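Local coordinates for protein kappa-carrageenase (Zobellia galactanivorans, PDB 5OCR) that probably hydrolyses kappa-carrageenan, through the family 16 glycoside hydrolase domain that this chain represents, at residues D155-A166 with Q186-S197. Numbering follows the deposited sequence.
Unlike the reference sequence in segment 186-197: Trp194 (reference Met). Residue 193 of segment 186-197 comes from a tag, linker or insertion.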
loop_
_atom_site.group_PDB
_atom_site.type_symbol
_atom_site.label_atom_id
_atom_site.label_comp_id
_atom_site.label_asym_id
_atom_site.label_seq_id
_atom_site.Cartn_x
_atom_site.Cartn_y
_atom_site.Cartn_z
ATOM N N ASP A 155 17.318 -3.582 4.977
ATOM C CA ASP A 155 16.350 -3.362 6.031
ATOM C C ASP A 155 15.942 -4.687 6.693
ATOM O O ASP A 155 16.063 -5.776 6.124
ATOM C CB ASP A 155 15.084 -2.718 5.451
ATOM C CG ASP A 155 15.274 -1.214 5.098
ATOM O OD1 ASP A 155 16.351 -0.570 5.412
ATOM O OD2 ASP A 155 14.292 -0.628 4.569
ATOM N N ASP A 156 15.378 -4.562 7.900
ATOM C CA ASP A 156 14.827 -5.722 8.630
ATOM C C ASP A 156 13.389 -5.355 9.004
ATOM O O ASP A 156 12.815 -4.406 8.450
ATOM C CB ASP A 156 15.643 -6.092 9.895
ATOM C CG ASP A 156 15.747 -4.934 10.921
ATOM O OD1 ASP A 156 16.669 -4.906 11.790
ATOM O OD2 ASP A 156 14.882 -4.026 10.930
ATOM N N ILE A 157 12.790 -6.193 9.842
ATOM C CA ILE A 157 11.361 -6.092 10.131
ATOM C C ILE A 157 10.968 -4.708 10.791
ATOM O O ILE A 157 9.839 -4.277 10.690
ATOM C CB ILE A 157 10.934 -7.260 11.012
ATOM C CG1 ILE A 157 9.399 -7.359 10.969
ATOM C CG2 ILE A 157 11.314 -7.014 12.461
ATOM C CD1 ILE A 157 8.773 -8.724 10.753
ATOM N N TYR A 158 11.904 -4.026 11.437
ATOM C CA TYR A 158 11.573 -2.759 12.117
ATOM C C TYR A 158 11.516 -1.552 11.152
ATOM O O TYR A 158 11.037 -0.466 11.519
ATOM C CB TYR A 158 12.665 -2.492 13.142
ATOM C CG TYR A 158 12.625 -3.521 14.263
ATOM C CD1 TYR A 158 11.702 -3.382 15.327
ATOM C CD2 TYR A 158 13.499 -4.605 14.272
ATOM C CE1 TYR A 158 11.688 -4.324 16.371
ATOM C CE2 TYR A 158 13.442 -5.572 15.312
ATOM C CZ TYR A 158 12.550 -5.406 16.317
ATOM O OH TYR A 158 12.540 -6.322 17.382
ATOM N N ASP A 159 12.094 -1.744 9.962
ATOM C CA ASP A 159 12.157 -0.650 8.971
ATOM C C ASP A 159 10.862 -0.616 8.145
ATOM O O ASP A 159 10.380 -1.666 7.702
ATOM C CB ASP A 159 13.343 -0.871 8.025
ATOM C CG ASP A 159 14.701 -0.835 8.808
ATOM O OD1 ASP A 159 14.940 0.126 9.566
ATOM O OD2 ASP A 159 15.542 -1.764 8.668
ATOM N N MET A 160 10.402 0.609 7.875
ATOM C CA MET A 160 9.296 0.760 6.904
ATOM C C MET A 160 9.555 1.820 5.881
ATOM O O MET A 160 10.417 2.675 6.048
ATOM C CB MET A 160 7.951 0.964 7.632
ATOM C CG MET A 160 7.920 2.311 8.326
ATOM S SD MET A 160 6.557 2.319 9.564
ATOM C CE MET A 160 6.961 1.076 10.767
ATOM N N ASP A 161 8.799 1.734 4.790
ATOM C CA ASP A 161 8.979 2.671 3.683
ATOM C C ASP A 161 7.694 3.426 3.466
ATOM O O ASP A 161 6.602 2.885 3.657
ATOM C CB ASP A 161 9.252 1.865 2.427
ATOM C CG ASP A 161 10.531 1.018 2.581
ATOM O OD1 ASP A 161 11.559 1.641 2.895
ATOM O OD2 ASP A 161 10.489 -0.244 2.480
ATOM N N LEU A 162 7.842 4.694 3.101
ATOM C CA LEU A 162 6.732 5.608 3.024
ATOM C C LEU A 162 6.948 6.414 1.739
ATOM O O LEU A 162 7.004 7.627 1.777
ATOM C CB LEU A 162 6.546 6.491 4.282
ATOM C CG LEU A 162 6.674 5.755 5.636
ATOM C CD1 LEU A 162 8.119 5.823 6.177
ATOM C CD2 LEU A 162 5.808 6.517 6.624
ATOM N N ASN A 163 6.926 5.772 0.561
ATOM C CA ASN A 163 7.487 6.400 -0.648
ATOM C C ASN A 163 6.469 6.999 -1.603
ATOM O O ASN A 163 5.309 6.686 -1.465
ATOM C CB ASN A 163 8.171 5.295 -1.471
ATOM C CG ASN A 163 9.384 4.778 -0.749
ATOM O OD1 ASN A 163 10.007 5.513 0.007
ATOM N ND2 ASN A 163 9.796 3.584 -1.052
ATOM N N LEU A 164 6.925 7.935 -2.435
ATOM C CA LEU A 164 6.083 8.448 -3.518
ATOM C C LEU A 164 6.530 7.887 -4.861
ATOM O O LEU A 164 7.723 7.699 -5.087
ATOM C CB LEU A 164 6.297 9.945 -3.671
ATOM C CG LEU A 164 5.835 10.729 -2.428
ATOM C CD1 LEU A 164 6.367 12.174 -2.436
ATOM C CD2 LEU A 164 4.363 10.640 -2.166
ATOM N N HIS A 165 5.575 7.701 -5.778
ATOM C CA HIS A 165 5.920 7.156 -7.118
ATOM C C HIS A 165 5.095 7.966 -8.092
ATOM O O HIS A 165 3.978 8.359 -7.797
ATOM C CB HIS A 165 5.493 5.704 -7.297
ATOM C CG HIS A 165 6.113 4.745 -6.330
ATOM N ND1 HIS A 165 7.139 3.897 -6.690
ATOM C CD2 HIS A 165 5.842 4.503 -4.980
ATOM C CE1 HIS A 165 7.489 3.158 -5.616
ATOM N NE2 HIS A 165 6.677 3.529 -4.571
ATOM N N ALA A 166 5.681 8.253 -9.252
ATOM C CA ALA A 166 4.869 8.842 -10.333
ATOM C C ALA A 166 5.354 8.434 -11.714
ATOM O O ALA A 166 6.434 7.986 -11.892
ATOM C CB ALA A 166 4.924 10.376 -10.255
ATOM N N GLN A 186 11.297 11.798 -3.082
ATOM C CA GLN A 186 10.334 10.707 -3.113
ATOM C C GLN A 186 10.542 9.553 -2.159
ATOM O O GLN A 186 9.675 8.746 -2.029
ATOM C CB GLN A 186 10.129 10.169 -4.517
ATOM C CG GLN A 186 9.585 11.217 -5.479
ATOM C CD GLN A 186 9.432 10.731 -6.858
ATOM O OE1 GLN A 186 9.707 11.487 -7.803
ATOM N NE2 GLN A 186 9.030 9.465 -7.023
ATOM N N LEU A 187 11.699 9.415 -1.550
ATOM C CA LEU A 187 11.968 8.215 -0.702
ATOM C C LEU A 187 11.865 8.615 0.753
ATOM O O LEU A 187 12.618 9.509 1.194
ATOM C CB LEU A 187 13.390 7.663 -1.005
ATOM C CG LEU A 187 13.752 6.325 -0.341
ATOM C CD1 LEU A 187 14.534 5.418 -1.317
ATOM C CD2 LEU A 187 14.621 6.542 0.936
ATOM N N ASN A 188 11.070 7.854 1.531
ATOM C CA ASN A 188 11.107 7.991 2.962
ATOM C C ASN A 188 11.290 6.635 3.621
ATOM O O ASN A 188 10.612 5.680 3.288
ATOM C CB ASN A 188 9.752 8.551 3.456
ATOM C CG ASN A 188 9.539 9.960 3.041
ATOM O OD1 ASN A 188 10.376 10.841 3.255
ATOM N ND2 ASN A 188 8.422 10.191 2.381
ATOM N N LYS A 189 12.163 6.562 4.621
ATOM C CA LYS A 189 12.357 5.336 5.408
ATOM C C LYS A 189 12.195 5.768 6.871
ATOM O O LYS A 189 12.560 6.925 7.258
ATOM C CB LYS A 189 13.779 4.806 5.149
ATOM C CG LYS A 189 13.846 4.105 3.785
ATOM C CD LYS A 189 15.188 3.401 3.572
ATOM C CE LYS A 189 15.197 2.573 2.285
ATOM N NZ LYS A 189 14.400 1.299 2.446
ATOM N N TRP A 190 11.579 4.908 7.680
ATOM C CA TRP A 190 11.539 5.161 9.127
ATOM C C TRP A 190 11.700 3.874 9.844
ATOM O O TRP A 190 11.139 2.871 9.433
ATOM C CB TRP A 190 10.216 5.829 9.516
ATOM C CG TRP A 190 10.119 6.209 10.967
ATOM C CD1 TRP A 190 10.702 7.276 11.640
ATOM C CD2 TRP A 190 9.351 5.511 11.976
ATOM N NE1 TRP A 190 10.321 7.264 12.984
ATOM C CE2 TRP A 190 9.541 6.248 13.248
ATOM C CE3 TRP A 190 8.477 4.406 11.946
ATOM C CZ2 TRP A 190 8.917 5.850 14.431
ATOM C CZ3 TRP A 190 7.849 4.043 13.143
ATOM C CH2 TRP A 190 8.052 4.767 14.337
ATOM N N ARG A 191 12.517 3.861 10.922
ATOM C CA ARG A 191 12.684 2.714 11.783
ATOM C C ARG A 191 11.888 2.785 13.076
ATOM O O ARG A 191 12.026 3.780 13.889
ATOM C CB ARG A 191 14.207 2.461 12.054
ATOM C CG ARG A 191 14.356 1.141 12.779
ATOM C CD ARG A 191 15.926 0.969 13.040
ATOM N NE ARG A 191 16.153 -0.355 13.650
ATOM C CZ ARG A 191 16.199 -1.515 12.964
ATOM N NH1 ARG A 191 16.010 -1.487 11.621
ATOM N NH2 ARG A 191 16.372 -2.706 13.594
ATOM N N ALA A 192 11.018 1.770 13.316
ATOM C CA ALA A 192 10.098 1.801 14.474
ATOM C C ALA A 192 10.839 1.233 15.697
ATOM O O ALA A 192 11.780 0.415 15.515
ATOM C CB ALA A 192 8.874 0.913 14.134
ATOM N N PRO A 193 10.394 1.626 16.894
ATOM C CA PRO A 193 10.982 0.992 18.100
ATOM C C PRO A 193 10.240 -0.308 18.462
ATOM O O PRO A 193 10.547 -0.953 19.500
ATOM C CB PRO A 193 10.816 2.104 19.156
ATOM C CG PRO A 193 9.482 2.739 18.770
ATOM C CD PRO A 193 9.559 2.798 17.242
ATOM N N TRP A 194 9.275 -0.752 17.651
ATOM C CA TRP A 194 8.464 -1.975 17.898
ATOM C C TRP A 194 8.334 -2.712 16.584
ATOM O O TRP A 194 8.604 -2.143 15.522
ATOM C CB TRP A 194 7.033 -1.576 18.407
ATOM C CG TRP A 194 6.587 -0.209 17.928
ATOM C CD1 TRP A 194 6.492 0.997 18.635
ATOM C CD2 TRP A 194 6.064 0.102 16.582
ATOM N NE1 TRP A 194 6.008 2.005 17.840
ATOM C CE2 TRP A 194 5.736 1.523 16.584
ATOM C CE3 TRP A 194 5.839 -0.641 15.444
ATOM C CZ2 TRP A 194 5.195 2.151 15.441
ATOM C CZ3 TRP A 194 5.360 0.001 14.293
ATOM C CH2 TRP A 194 5.018 1.351 14.307
ATOM N N ASP A 195 7.996 -4.007 16.661
ATOM C CA ASP A 195 7.897 -4.834 15.477
ATOM C C ASP A 195 6.485 -4.586 14.889
ATOM O O ASP A 195 5.507 -4.959 15.511
ATOM C CB ASP A 195 8.034 -6.300 15.992
ATOM C CG ASP A 195 7.840 -7.315 14.890
ATOM O OD1 ASP A 195 7.260 -6.992 13.803
ATOM O OD2 ASP A 195 8.206 -8.498 15.121
ATOM N N PRO A 196 6.370 -3.985 13.668
ATOM C CA PRO A 196 5.068 -3.668 13.039
ATOM C C PRO A 196 4.220 -4.891 12.752
ATOM O O PRO A 196 2.999 -4.735 12.540
ATOM C CB PRO A 196 5.430 -2.935 11.684
ATOM C CG PRO A 196 6.888 -2.503 11.945
ATOM C CD PRO A 196 7.514 -3.651 12.771
ATOM N N SER A 197 4.805 -6.083 12.711
ATOM C CA SER A 197 4.069 -7.290 12.434
ATOM C C SER A 197 3.356 -7.796 13.681
ATOM O O SER A 197 2.596 -8.726 13.536
ATOM C CB SER A 197 5.012 -8.385 11.863
ATOM O OG SER A 197 5.851 -9.003 12.864
#
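Lys189 NZ is gripped by two carboxylates across the contact, Asp155 OD2 and Asp161 OD1, each at 2.9 Å. Asp148 adds a third salt bridge, and Asp161 OD2 turns to Gln146. Strand 189-191 pairs antiparallel with strand 159-161 in the beta-jellyroll of this GH16 domain. Met160 and Trp190 form the hydrogen-bonded pair, with Met160 N to Trp190 O at 2.8 Å.

Farther along the lysine's face, Arg191 meets Asp156 end-on in a salt bridge. Arg191 NH2 reaches the syn lone pair of Asp156 OD1 almost straight (167°). NH1 reaches Asp156 OD2 less straight, tilted out of both planes. The arginine chain runs extended from CG to NE, and Tyr158 CB sits over the centre of one guanidinium face. Arg191 NH1 also makes a salt bridge to Asp159 OD1, though its hydrogen bond is weak. Asp156 OD2 also accepts from Tyr158 N, closing an Asx turn; the two donors come from opposite faces of the carboxylate. With an alanine here, Arg191 would probably lose its two-pronged carboxylate partner, and Tyr158 N its side-chain acceptor.

Beyond the strands, Asn188 ND2 bonds Leu162 O, and its backbone N is held by Asn163 OD1. On the other face of the sheet, a bend at chi3 (63°) turns Met160 CE toward Pro196 CG, 3.8 Å away. Met160 SD lies at the ring edge, 3.7 Å from Trp190 CE3, a Met-aromatic contact.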